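Local coordinates for ganglioside-induced differentiation-associated protein 2 (Homo sapiens, PDB 4UML), which is of incompletely known function but carries the macro domain described here, a fold that in many relatives binds ADP-ribose, at residues Leu17-Asp22 with Lys56-Lys61; Leu48-Val53 with Thr189-Leu194; Asp52-Val57 with Leu222-Ser227; Ser161-Gly166 with Thr200-Val205; Ile185-Val190 with Lys218-Tyr223. One frame throughout, in Å; residues are numbered along the deposited sequence.

The five contacts show how a macro domain joins its terminal pieces to a central mixed sheet. Contact 4 lies within the sheet, pairing strands 164-167 and 203-208; contact 1 lays an N-terminal loop against strand 57-61, which borders 203-208 and is outermost within the chain. Contacts 2, 3 and 5 gather around helices 51-54, 179-197 and 210-223. Contacts 2 and 3, with centres about 6 Å apart, share D52, V53 and a water, whereas the centres of contacts 4 and 5 are about 17 Å apart. Along the chain contact 1 closes before contact 4 opens. Contact 3, which joins 52-57 to 222-227 and encloses contact 4, brings the early and late parts of the domain together.

Contact 1 of 5, residues Leu17-Asp22 with Lys56-Lys61; sequences LPSWGD and KVVLWK
L17 and W60 meet where the N-terminal loop runs past strand 57-61. With its CG anti to the carbonyl carbon (chi1 -60°), L17 sets CD1 over one face of the indole, 4.0 Å from the centroid of the five-membered ring and 16° off its normal, a CH-pi contact. Its other branch reaches the ring's rim, L17 CD2 lying 3.8 Å from W60 CD1, while L17 CB rests 3.9 Å from V58 CG1. At the other end of the contact W20 is tied by its backbone: W20 N gives a short bond of 2.6 Å to V57 O, almost straight at 174°. The W20 side chain touches V57 through CB alone, against CG1; because CG is anti to the backbone N, the indole swings off the strand to L220 of helix 210-223. Its NE1 bonds F224 O, just past that helix, and the ring meets R226 in a cation-pi contact. Between these ends P18 O accepts from two waters, one accepting a hydrogen bond from L59 N at 2.8 Å and the other donating to L59 O at 2.9 Å. Water thus satisfies peptide groups that the loop does not pair directly, so the loop is not a further strand at this edge.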
# COMPACT_ATOMS: atom_id res chain seq x y z
N LEU A 17 9.26 11.03 8.49
CA LEU A 17 9.55 9.60 8.54
C LEU A 17 10.85 9.33 7.83
O LEU A 17 11.03 9.74 6.68
CB LEU A 17 8.38 8.76 7.93
CG LEU A 17 7.03 8.93 8.62
CD1 LEU A 17 5.96 7.98 8.05
CD2 LEU A 17 7.16 8.75 10.13
N PRO A 18 11.78 8.62 8.49
CA PRO A 18 13.02 8.32 7.78
C PRO A 18 12.84 7.34 6.59
O PRO A 18 12.18 6.30 6.70
CB PRO A 18 13.92 7.75 8.88
CG PRO A 18 12.97 7.17 9.87
CD PRO A 18 11.77 8.06 9.85
N SER A 19 13.43 7.74 5.48
CA SER A 19 13.42 7.07 4.20
C SER A 19 14.35 5.86 4.25
O SER A 19 15.29 5.84 5.05
CB SER A 19 13.97 8.06 3.17
OG SER A 19 13.53 7.77 1.86
N TRP A 20 14.14 4.87 3.39
CA TRP A 20 15.04 3.71 3.28
C TRP A 20 16.44 4.15 2.83
O TRP A 20 17.46 3.67 3.34
CB TRP A 20 14.44 2.64 2.34
CG TRP A 20 15.31 1.44 2.12
CD1 TRP A 20 16.02 1.14 0.99
CD2 TRP A 20 15.54 0.38 3.04
NE1 TRP A 20 16.70 -0.06 1.16
CE2 TRP A 20 16.41 -0.54 2.41
CE3 TRP A 20 15.10 0.11 4.35
CZ2 TRP A 20 16.86 -1.70 3.05
CZ3 TRP A 20 15.54 -1.03 4.98
CH2 TRP A 20 16.40 -1.94 4.32
N GLY A 21 16.48 5.10 1.89
CA GLY A 21 17.73 5.76 1.50
C GLY A 21 18.46 6.56 2.58
O GLY A 21 19.52 7.10 2.31
N ASP A 22 17.91 6.67 3.80
CA ASP A 22 18.59 7.28 4.94
C ASP A 22 19.21 6.22 5.88
O ASP A 22 20.33 6.41 6.34
CB ASP A 22 17.63 8.19 5.75
CG ASP A 22 17.01 9.31 4.89
OD1 ASP A 22 17.69 9.82 3.97
OD2 ASP A 22 15.84 9.69 5.17
N LYS A 56 12.76 7.45 -1.99
CA LYS A 56 11.29 7.50 -2.04
C LYS A 56 10.59 6.44 -1.21
O LYS A 56 9.40 6.54 -0.95
CB LYS A 56 10.86 7.36 -3.47
CG LYS A 56 11.47 8.46 -4.32
CD LYS A 56 11.14 8.30 -5.78
CE LYS A 56 11.64 9.52 -6.55
NZ LYS A 56 10.93 9.66 -7.84
N VAL A 57 11.31 5.43 -0.76
CA VAL A 57 10.72 4.33 -0.03
C VAL A 57 10.86 4.56 1.46
O VAL A 57 11.94 4.95 1.94
CB VAL A 57 11.43 3.01 -0.38
CG1 VAL A 57 10.97 1.90 0.55
CG2 VAL A 57 11.14 2.66 -1.81
N VAL A 58 9.77 4.32 2.18
CA VAL A 58 9.72 4.43 3.60
C VAL A 58 9.07 3.17 4.21
O VAL A 58 7.98 2.75 3.79
CB VAL A 58 8.89 5.66 4.03
CG1 VAL A 58 8.83 5.77 5.53
CG2 VAL A 58 9.40 6.95 3.37
N LEU A 59 9.73 2.58 5.20
CA LEU A 59 9.12 1.53 6.01
C LEU A 59 8.73 2.10 7.37
O LEU A 59 9.58 2.64 8.08
CB LEU A 59 10.08 0.37 6.21
CG LEU A 59 9.58 -0.78 7.09
CD1 LEU A 59 8.38 -1.47 6.49
CD2 LEU A 59 10.68 -1.82 7.30
N TRP A 60 7.47 1.96 7.75
CA TRP A 60 6.98 2.60 8.95
C TRP A 60 6.08 1.67 9.68
O TRP A 60 5.07 1.22 9.11
CB TRP A 60 6.21 3.86 8.61
CG TRP A 60 5.60 4.52 9.77
CD1 TRP A 60 6.27 5.11 10.82
CD2 TRP A 60 4.20 4.71 10.02
NE1 TRP A 60 5.36 5.64 11.71
CE2 TRP A 60 4.09 5.43 11.24
CE3 TRP A 60 3.03 4.35 9.34
CZ2 TRP A 60 2.86 5.77 11.79
CZ3 TRP A 60 1.81 4.70 9.87
CH2 TRP A 60 1.73 5.41 11.08
N LYS A 61 6.41 1.36 10.93
CA LYS A 61 5.51 0.57 11.74
C LYS A 61 4.45 1.47 12.36
O LYS A 61 4.75 2.28 13.23
CB LYS A 61 6.25 -0.21 12.84
CG LYS A 61 5.30 -1.09 13.65
CD LYS A 61 6.03 -2.27 14.27
CE LYS A 61 6.91 -1.83 15.44
NZ LYS A 61 6.07 -1.30 16.54
O HOH W 1 12.22 3.74 5.95
O HOH W 2 10.17 5.39 8.55

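Contact 2 of 5, residues Leu48-Val53 with Thr189-Leu194; sequences LYNKDV and TVRRFL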
# COMPACT_ATOMS: atom_id res chain seq x y z
N LEU A 48 19.92 -3.22 -9.24
CA LEU A 48 21.04 -2.31 -9.06
C LEU A 48 20.71 -1.23 -8.01
O LEU A 48 19.57 -0.73 -7.93
CB LEU A 48 21.41 -1.65 -10.41
CG LEU A 48 21.56 -2.58 -11.64
CD1 LEU A 48 21.79 -1.76 -12.91
CD2 LEU A 48 22.65 -3.64 -11.44
N TYR A 49 21.71 -0.90 -7.20
CA TYR A 49 21.67 0.31 -6.38
C TYR A 49 21.06 1.47 -7.17
O TYR A 49 21.46 1.75 -8.30
CB TYR A 49 23.09 0.71 -5.98
CG TYR A 49 23.13 2.03 -5.26
CD1 TYR A 49 22.72 2.11 -3.94
CD2 TYR A 49 23.57 3.20 -5.89
CE1 TYR A 49 22.74 3.31 -3.26
CE2 TYR A 49 23.59 4.41 -5.21
CZ TYR A 49 23.17 4.45 -3.89
OH TYR A 49 23.16 5.60 -3.14
N ASN A 50 20.08 2.14 -6.58
CA ASN A 50 19.49 3.33 -7.22
C ASN A 50 19.08 4.31 -6.13
O ASN A 50 18.04 4.15 -5.49
CB ASN A 50 18.32 2.91 -8.11
CG ASN A 50 17.63 4.09 -8.75
OD1 ASN A 50 17.67 5.21 -8.25
ND2 ASN A 50 16.96 3.84 -9.85
N LYS A 51 19.95 5.30 -5.90
CA LYS A 51 19.84 6.23 -4.77
C LYS A 51 18.51 6.97 -4.77
O LYS A 51 17.89 7.20 -3.72
CB LYS A 51 20.97 7.27 -4.84
CG LYS A 51 20.85 8.39 -3.81
CD LYS A 51 22.16 9.10 -3.56
CE LYS A 51 22.14 9.72 -2.17
NZ LYS A 51 23.37 10.51 -1.90
N ASP A 52 18.12 7.38 -5.96
CA ASP A 52 16.93 8.17 -6.18
C ASP A 52 15.67 7.39 -5.77
O ASP A 52 14.81 7.90 -5.07
CB ASP A 52 16.90 8.56 -7.66
CG ASP A 52 15.64 9.29 -8.05
OD1 ASP A 52 15.53 10.49 -7.75
OD2 ASP A 52 14.77 8.65 -8.68
N VAL A 53 15.58 6.13 -6.20
CA VAL A 53 14.45 5.25 -5.85
C VAL A 53 14.43 4.95 -4.35
O VAL A 53 13.36 4.98 -3.71
CB VAL A 53 14.51 3.96 -6.71
CG1 VAL A 53 13.55 2.90 -6.21
CG2 VAL A 53 14.20 4.31 -8.16
N THR A 189 6.95 -5.04 -7.24
CA THR A 189 6.07 -4.20 -8.05
C THR A 189 6.34 -2.72 -7.83
O THR A 189 6.37 -1.89 -8.79
CB THR A 189 4.59 -4.53 -7.71
OG1 THR A 189 4.38 -5.94 -7.85
CG2 THR A 189 3.64 -3.76 -8.57
N VAL A 190 6.53 -2.33 -6.58
CA VAL A 190 6.80 -0.93 -6.31
C VAL A 190 8.19 -0.54 -6.86
O VAL A 190 8.38 0.55 -7.36
CB VAL A 190 6.70 -0.60 -4.80
CG1 VAL A 190 7.26 0.76 -4.47
CG2 VAL A 190 5.26 -0.70 -4.32
N ARG A 191 9.17 -1.43 -6.69
CA ARG A 191 10.52 -1.17 -7.23
C ARG A 191 10.44 -0.85 -8.72
O ARG A 191 10.87 0.22 -9.15
CB ARG A 191 11.47 -2.32 -6.94
CG ARG A 191 12.78 -2.27 -7.72
CD ARG A 191 13.61 -1.08 -7.31
NE ARG A 191 14.72 -0.77 -8.23
CZ ARG A 191 16.01 -0.61 -7.88
NH1 ARG A 191 16.45 -0.78 -6.63
NH2 ARG A 191 16.88 -0.29 -8.83
N ARG A 192 9.82 -1.74 -9.48
CA ARG A 192 9.78 -1.64 -10.92
C ARG A 192 9.00 -0.44 -11.37
O ARG A 192 9.37 0.22 -12.36
CB ARG A 192 9.21 -2.91 -11.53
CG ARG A 192 10.13 -4.09 -11.32
CD ARG A 192 9.54 -5.38 -11.85
NE ARG A 192 10.53 -6.46 -11.80
CZ ARG A 192 10.25 -7.77 -11.88
NH1 ARG A 192 8.99 -8.19 -12.00
NH2 ARG A 192 11.23 -8.67 -11.82
N PHE A 193 7.94 -0.13 -10.65
CA PHE A 193 7.17 1.07 -10.96
C PHE A 193 7.97 2.32 -10.65
O PHE A 193 7.87 3.32 -11.39
CB PHE A 193 5.87 1.10 -10.16
CG PHE A 193 5.11 2.38 -10.28
CD1 PHE A 193 5.37 3.44 -9.43
CD2 PHE A 193 4.11 2.52 -11.24
CE1 PHE A 193 4.66 4.62 -9.52
CE2 PHE A 193 3.38 3.71 -11.34
CZ PHE A 193 3.67 4.77 -10.48
N LEU A 194 8.70 2.34 -9.55
CA LEU A 194 9.42 3.54 -9.22
C LEU A 194 10.59 3.78 -10.19
O LEU A 194 10.95 4.93 -10.45
CB LEU A 194 9.92 3.51 -7.79
CG LEU A 194 8.91 3.78 -6.67
CD1 LEU A 194 9.55 3.55 -5.32
CD2 LEU A 194 8.39 5.20 -6.74
O HOH W 3 18.36 0.60 -4.88
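R191 reaches from helix 179-197 to the carbonyl of L48, in the loop before helix 51-54; bent at chi2 (66°), its chain brings the guanidinium to that oxygen. R191 NH2 donates to L48 O at 2.9 Å, in the carbonyl plane and close to the guanidinium plane; a second bond, from R191 NH1 to L48 O at 3.4 Å, is weak. NE and NH1 have further partners: a salt bridge from NE to E195 and a bond from NH1 to Y223 O. A water accepts from N50 N at 2.9 Å and, weakly, from R191 NH1. N50 is the N-cap of its helix, N50 OD1 taking V53 N at 3.1 Å (N-H...O 170°) from above the amide carbonyl plane. V53 CG1 lies over one face of the guanidinium and packs on L194 CB at 4.0 Å. A leucine in place of R191 would probably leave the carbonyls of L48 and Y223 without their donor and E195 without its counter-charge, setting the loop free to shift. Around the contact, helix 179-197 turns T189 and F193 to helix 139-159 and V190 to strand 203-208, while V53 also touches F224 just beyond helix 210-223.

Contact 3 of 5, residues Asp52-Val57 with Leu222-Ser227; sequences DVNGKV and LYFPRS
N54 and F224 are the nearest backbone neighbours here, their CA atoms 6.2 Å apart. N54 lies in the short first helix, and F224 is the residue at which the chain leaves helix 210-223, with phi -135° and psi 64°; the chain then passes N54 as a loop through P225 and R226. The F224 ring is held on two sides: V57 CG2 sits over one face, 3.9 Å from the centroid, and V53 CG1 meets the edge, 3.5 Å from F224 CE1. N54 OD1 also lies at the ring's edge, 3.8 Å from F224 CD1. The other end of the amide does the bonding. N54 ND2 donates to P225 O at 3.1 Å and 168°, with the oxygen in the plane of the amide but the donor well above the plane of the carbonyl. A water gives one hydrogen to N54 OD1 at 2.6 Å and the other to P225 O at 3.0 Å, so both ends of the amide are engaged and its rotation is fixed. A valine in place of N54 would probably leave P225 O without its amide donor, freeing the loop to move. The arrangement joins the residues after helix 210-223, the last of this macro-domain construct, to helix 51-54, just before strand 57-61.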
# COMPACT_ATOMS: atom_id res chain seq x y z
N ASP A 52 18.12 7.38 -5.96
CA ASP A 52 16.93 8.17 -6.18
C ASP A 52 15.67 7.39 -5.77
O ASP A 52 14.81 7.90 -5.07
CB ASP A 52 16.90 8.56 -7.66
CG ASP A 52 15.64 9.29 -8.05
OD1 ASP A 52 15.53 10.49 -7.75
OD2 ASP A 52 14.77 8.65 -8.68
N VAL A 53 15.58 6.13 -6.20
CA VAL A 53 14.45 5.25 -5.85
C VAL A 53 14.43 4.95 -4.35
O VAL A 53 13.36 4.98 -3.71
CB VAL A 53 14.51 3.96 -6.71
CG1 VAL A 53 13.55 2.90 -6.21
CG2 VAL A 53 14.20 4.31 -8.16
N ASN A 54 15.60 4.70 -3.76
CA ASN A 54 15.69 4.41 -2.35
C ASN A 54 15.21 5.51 -1.45
O ASN A 54 14.80 5.24 -0.32
CB ASN A 54 17.12 4.11 -1.93
CG ASN A 54 17.60 2.75 -2.39
OD1 ASN A 54 16.94 2.04 -3.17
ND2 ASN A 54 18.78 2.38 -1.91
N GLY A 55 15.39 6.76 -1.91
CA GLY A 55 14.99 7.93 -1.16
C GLY A 55 13.48 8.12 -1.10
O GLY A 55 12.99 8.84 -0.24
N LYS A 56 12.76 7.45 -1.99
CA LYS A 56 11.29 7.50 -2.04
C LYS A 56 10.59 6.44 -1.21
O LYS A 56 9.40 6.54 -0.95
CB LYS A 56 10.86 7.36 -3.47
CG LYS A 56 11.47 8.46 -4.32
CD LYS A 56 11.14 8.30 -5.78
CE LYS A 56 11.64 9.52 -6.55
NZ LYS A 56 10.93 9.66 -7.84
N VAL A 57 11.31 5.43 -0.76
CA VAL A 57 10.72 4.33 -0.03
C VAL A 57 10.86 4.56 1.46
O VAL A 57 11.94 4.95 1.94
CB VAL A 57 11.43 3.01 -0.38
CG1 VAL A 57 10.97 1.90 0.55
CG2 VAL A 57 11.14 2.66 -1.81
N LEU A 222 16.79 -6.65 -0.89
CA LEU A 222 16.81 -7.39 -2.16
C LEU A 222 16.23 -6.57 -3.32
O LEU A 222 16.73 -6.64 -4.46
CB LEU A 222 16.07 -8.71 -1.95
CG LEU A 222 15.60 -9.66 -3.05
CD1 LEU A 222 16.73 -10.19 -3.92
CD2 LEU A 222 14.86 -10.83 -2.39
N TYR A 223 15.18 -5.79 -3.05
CA TYR A 223 14.56 -4.95 -4.07
C TYR A 223 15.11 -3.53 -4.08
O TYR A 223 15.04 -2.87 -5.11
CB TYR A 223 13.03 -4.96 -3.89
CG TYR A 223 12.55 -6.36 -4.08
CD1 TYR A 223 12.49 -6.91 -5.34
CD2 TYR A 223 12.29 -7.18 -2.99
CE1 TYR A 223 12.11 -8.21 -5.52
CE2 TYR A 223 11.90 -8.49 -3.17
CZ TYR A 223 11.82 -8.99 -4.44
OH TYR A 223 11.46 -10.29 -4.65
N PHE A 224 15.69 -3.10 -2.97
CA PHE A 224 16.22 -1.75 -2.85
C PHE A 224 17.62 -1.79 -2.21
O PHE A 224 17.81 -1.31 -1.09
CB PHE A 224 15.25 -0.88 -2.03
CG PHE A 224 13.87 -0.74 -2.66
CD1 PHE A 224 13.60 0.26 -3.58
CD2 PHE A 224 12.85 -1.62 -2.32
CE1 PHE A 224 12.33 0.38 -4.16
CE2 PHE A 224 11.58 -1.50 -2.89
CZ PHE A 224 11.33 -0.50 -3.81
N PRO A 225 18.59 -2.43 -2.91
CA PRO A 225 19.96 -2.48 -2.35
C PRO A 225 20.50 -1.07 -2.03
O PRO A 225 20.33 -0.14 -2.81
CB PRO A 225 20.77 -3.12 -3.49
CG PRO A 225 19.97 -2.93 -4.72
CD PRO A 225 18.53 -2.96 -4.28
N ARG A 226 21.14 -0.94 -0.87
CA ARG A 226 21.65 0.37 -0.38
C ARG A 226 23.10 0.71 -0.81
O ARG A 226 23.39 1.86 -1.11
CB ARG A 226 21.58 0.41 1.14
CG ARG A 226 20.18 0.37 1.72
CD ARG A 226 20.19 -0.42 3.01
NE ARG A 226 19.38 0.19 4.06
CZ ARG A 226 19.36 -0.24 5.32
NH1 ARG A 226 20.10 -1.28 5.69
NH2 ARG A 226 18.60 0.37 6.22
N SER A 227 24.00 -0.28 -0.79
CA SER A 227 25.41 -0.09 -1.19
C SER A 227 25.54 -0.18 -2.71
O SER A 227 24.59 -0.56 -3.40
CB SER A 227 26.28 -1.16 -0.52
O HOH W 3 18.36 0.60 -4.88

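Contact 4 of 5, residues Ser161-Gly166 with Thr200-Val205; sequences SMSSVG and TIEKVV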
# COMPACT_ATOMS: atom_id res chain seq x y z
N SER A 161 -1.78 12.41 -10.31
CA SER A 161 -0.58 13.15 -9.97
C SER A 161 -0.33 13.22 -8.47
O SER A 161 -0.07 14.28 -7.95
CB SER A 161 -0.64 14.58 -10.55
OG SER A 161 -1.11 14.55 -11.89
N MET A 162 -0.38 12.09 -7.78
CA MET A 162 -0.18 12.11 -6.32
C MET A 162 1.29 12.15 -5.97
O MET A 162 2.09 11.49 -6.59
CB MET A 162 -0.80 10.89 -5.69
CG MET A 162 -2.27 10.71 -6.04
SD MET A 162 -2.92 9.38 -5.01
CE MET A 162 -4.56 9.22 -5.65
N SER A 163 1.65 12.91 -4.94
CA SER A 163 3.03 12.96 -4.49
C SER A 163 3.43 11.84 -3.51
O SER A 163 4.61 11.50 -3.40
CB SER A 163 3.31 14.34 -3.90
OG SER A 163 2.61 14.52 -2.69
N SER A 164 2.46 11.24 -2.81
CA SER A 164 2.76 10.13 -1.90
C SER A 164 1.59 9.17 -1.75
O SER A 164 0.41 9.55 -1.89
CB SER A 164 3.22 10.60 -0.53
OG SER A 164 2.24 11.35 0.12
N VAL A 165 1.95 7.91 -1.52
CA VAL A 165 1.00 6.82 -1.30
C VAL A 165 1.42 6.03 -0.05
O VAL A 165 2.59 5.66 0.10
CB VAL A 165 0.86 5.88 -2.52
CG1 VAL A 165 -0.17 4.77 -2.27
CG2 VAL A 165 0.44 6.67 -3.76
N GLY A 166 0.49 5.90 0.89
CA GLY A 166 0.63 5.04 2.04
C GLY A 166 -0.00 3.69 1.81
O GLY A 166 -1.21 3.56 1.81
N THR A 200 7.52 11.71 -10.66
CA THR A 200 6.34 12.43 -10.10
C THR A 200 6.01 12.11 -8.61
O THR A 200 5.23 12.83 -7.97
CB THR A 200 5.09 12.22 -11.00
OG1 THR A 200 3.93 12.81 -10.39
CG2 THR A 200 4.82 10.72 -11.29
N ILE A 201 6.61 11.06 -8.06
CA ILE A 201 6.25 10.59 -6.74
C ILE A 201 7.38 10.88 -5.78
O ILE A 201 8.53 10.64 -6.09
CB ILE A 201 5.90 9.09 -6.77
CG1 ILE A 201 4.68 8.89 -7.65
CG2 ILE A 201 5.63 8.55 -5.37
CD1 ILE A 201 4.01 7.54 -7.54
N GLU A 202 7.04 11.42 -4.63
CA GLU A 202 8.02 11.74 -3.65
C GLU A 202 8.22 10.59 -2.69
O GLU A 202 9.36 10.28 -2.32
CB GLU A 202 7.62 13.01 -2.90
CG GLU A 202 7.53 14.25 -3.80
CD GLU A 202 7.03 15.50 -3.08
OE1 GLU A 202 6.69 15.43 -1.88
OE2 GLU A 202 6.97 16.56 -3.72
N LYS A 203 7.13 9.95 -2.24
CA LYS A 203 7.23 8.94 -1.19
C LYS A 203 6.20 7.81 -1.35
O LYS A 203 5.05 8.04 -1.75
CB LYS A 203 7.05 9.55 0.21
CG LYS A 203 8.13 10.52 0.70
CD LYS A 203 9.49 9.86 0.87
CE LYS A 203 10.60 10.91 0.85
NZ LYS A 203 10.49 11.74 2.09
N VAL A 204 6.67 6.61 -1.11
CA VAL A 204 5.83 5.43 -0.96
C VAL A 204 6.12 4.90 0.43
O VAL A 204 7.29 4.67 0.78
CB VAL A 204 6.09 4.37 -2.03
CG1 VAL A 204 5.33 3.09 -1.71
CG2 VAL A 204 5.68 4.89 -3.39
N VAL A 205 5.07 4.78 1.24
CA VAL A 205 5.20 4.32 2.59
C VAL A 205 4.56 2.97 2.70
O VAL A 205 3.37 2.81 2.41
CB VAL A 205 4.55 5.26 3.62
CG1 VAL A 205 4.72 4.71 5.03
CG2 VAL A 205 5.12 6.64 3.52
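The flat groups that meet between S163 and K203 are peptide units, for this is the pairing of two parallel strands of a beta-alpha-beta unit, 164-167 and 203-208, with helix 179-197 connecting them. S163 O takes two donors, both in its carbonyl plane: E202 N at 2.7 Å and K203 N at 3.2 Å. K203 O next accepts V165 N at 3.1 Å, tilted 21° from the carbonyl plane, and also touches S164 CA at 3.1 Å in a CA-H...O contact. The axes of the two strands run parallel within 1°, and their bridges put S164 opposite K203, V165 opposite V204 and G166 opposite V205. On one face of the sheet lie S164, K203 and V205; V205 there meets V58 and W60 of the neighbouring strand. V165 and V204 point to the other face, V165 touching V153 and A157 of helix 139-159 and V204 touching V190 of helix 179-197. S164 OG stands between the backbone N and the carbonyl carbon, a position from which it bonds T70 N. Before the strands, S161 closes helix 139-159 as the C-prime residue of a Schellman motif. M162 O, buried against I201 CG1 at 3.8 Å, has no polar partner in the model. At the other end V205 N bonds V165 O at 2.9 Å, a nearly straight 172°.

Contact 5 of 5, residues Ile185-Val190 with Lys218-Tyr223; sequences IALRTV and KLLPLY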
# COMPACT_ATOMS: atom_id res chain seq x y z
N ILE A 185 6.04 -9.78 -3.84
CA ILE A 185 5.22 -9.15 -4.88
C ILE A 185 5.08 -7.66 -4.63
O ILE A 185 5.28 -6.85 -5.53
CB ILE A 185 3.84 -9.85 -4.99
CG1 ILE A 185 4.07 -11.31 -5.42
CG2 ILE A 185 2.94 -9.11 -5.94
CD1 ILE A 185 2.87 -12.22 -5.30
N ALA A 186 4.77 -7.29 -3.39
CA ALA A 186 4.59 -5.89 -3.05
C ALA A 186 5.87 -5.08 -3.37
O ALA A 186 5.82 -4.06 -4.08
CB ALA A 186 4.23 -5.75 -1.58
N LEU A 187 7.01 -5.53 -2.88
CA LEU A 187 8.25 -4.77 -3.06
C LEU A 187 8.72 -4.76 -4.50
O LEU A 187 9.17 -3.72 -5.00
CB LEU A 187 9.33 -5.32 -2.14
CG LEU A 187 9.01 -5.26 -0.65
CD1 LEU A 187 10.15 -5.84 0.14
CD2 LEU A 187 8.75 -3.82 -0.25
N ARG A 188 8.64 -5.90 -5.17
CA ARG A 188 9.08 -5.99 -6.57
C ARG A 188 8.26 -5.05 -7.46
O ARG A 188 8.79 -4.29 -8.29
CB ARG A 188 8.95 -7.44 -7.04
CG ARG A 188 9.47 -7.70 -8.45
CD ARG A 188 9.38 -9.19 -8.75
NE ARG A 188 7.98 -9.57 -8.88
CZ ARG A 188 7.44 -10.72 -8.49
NH1 ARG A 188 8.19 -11.67 -7.94
NH2 ARG A 188 6.15 -10.92 -8.67
N THR A 189 6.95 -5.04 -7.24
CA THR A 189 6.07 -4.20 -8.05
C THR A 189 6.34 -2.72 -7.83
O THR A 189 6.37 -1.89 -8.79
CB THR A 189 4.59 -4.53 -7.71
OG1 THR A 189 4.38 -5.94 -7.85
CG2 THR A 189 3.64 -3.76 -8.57
N VAL A 190 6.53 -2.33 -6.58
CA VAL A 190 6.80 -0.93 -6.31
C VAL A 190 8.19 -0.54 -6.86
O VAL A 190 8.38 0.55 -7.36
CB VAL A 190 6.70 -0.60 -4.80
CG1 VAL A 190 7.26 0.76 -4.47
CG2 VAL A 190 5.26 -0.70 -4.32
N LYS A 218 13.65 -7.86 6.23
CA LYS A 218 14.33 -8.93 5.52
C LYS A 218 14.43 -8.72 4.00
O LYS A 218 15.48 -8.91 3.41
CB LYS A 218 13.62 -10.26 5.79
CG LYS A 218 14.44 -11.45 5.34
CD LYS A 218 13.65 -12.74 5.41
CE LYS A 218 14.24 -13.74 4.44
NZ LYS A 218 13.73 -15.10 4.73
N LEU A 219 13.33 -8.34 3.36
CA LEU A 219 13.28 -8.28 1.90
C LEU A 219 13.62 -6.95 1.24
O LEU A 219 13.97 -6.91 0.06
CB LEU A 219 11.89 -8.75 1.42
CG LEU A 219 11.41 -10.14 1.85
CD1 LEU A 219 10.17 -10.59 1.08
CD2 LEU A 219 12.50 -11.20 1.73
N LEU A 220 13.50 -5.84 1.96
CA LEU A 220 13.82 -4.53 1.39
C LEU A 220 15.19 -4.43 0.71
O LEU A 220 15.30 -3.93 -0.43
CB LEU A 220 13.67 -3.43 2.47
CG LEU A 220 12.25 -2.87 2.59
CD1 LEU A 220 12.11 -2.04 3.86
CD2 LEU A 220 11.88 -2.05 1.36
N PRO A 221 16.23 -4.95 1.36
CA PRO A 221 17.56 -4.96 0.73
C PRO A 221 17.64 -5.66 -0.63
O PRO A 221 18.47 -5.28 -1.43
CB PRO A 221 18.43 -5.70 1.76
CG PRO A 221 17.72 -5.57 3.06
CD PRO A 221 16.25 -5.57 2.70
N LEU A 222 16.79 -6.65 -0.89
CA LEU A 222 16.81 -7.39 -2.16
C LEU A 222 16.23 -6.57 -3.32
O LEU A 222 16.73 -6.64 -4.46
CB LEU A 222 16.07 -8.71 -1.95
CG LEU A 222 15.60 -9.66 -3.05
CD1 LEU A 222 16.73 -10.19 -3.92
CD2 LEU A 222 14.86 -10.83 -2.39
N TYR A 223 15.18 -5.79 -3.05
CA TYR A 223 14.56 -4.95 -4.07
C TYR A 223 15.11 -3.53 -4.08
O TYR A 223 15.04 -2.87 -5.11
CB TYR A 223 13.03 -4.96 -3.89
CG TYR A 223 12.55 -6.36 -4.08
CD1 TYR A 223 12.49 -6.91 -5.34
CD2 TYR A 223 12.29 -7.18 -2.99
CE1 TYR A 223 12.11 -8.21 -5.52
CE2 TYR A 223 11.90 -8.49 -3.17
CZ TYR A 223 11.82 -8.99 -4.44
OH TYR A 223 11.46 -10.29 -4.65
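L187 and Y223 carry the packing of helix 179-197 on helix 210-223, two helices of the macro fold whose local axes cross at -28° and approach to 9.6 Å. L187 CB touches Y223 CD2 at 3.6 Å, and R188 CB lies equally near Y223 CE1. L187 C and R188 N lie over one face of the tyrosine ring; L222 CG covers the opposite face. L187 spreads its branches along the other helix: L187 CD1 reaches L219 CB at 3.6 Å and L187 CD2 reaches L220 CD2 at 3.9 Å, the side chains crossing at about right angles. Its CG is anti to the carbonyl carbon (chi1 -60°), which carries both methyls into the interface. Further out, Y223 OH bonds H184 ND1 one turn back along helix 179-197, which holds the hydroxyl end, and F47 meets the ring as well. Helix 210-223 is kinked where P221 has no N-H and L222 N turns to L219 O. L187 and V190 also rest on F206 of strand 203-208, joining the helices to the sheet. Within helix 179-197, I185 O accepts twice, from T189 N at 3.0 Å and T189 OG1 at 2.6 Å, the donors coming from opposite faces of its carbonyl plane.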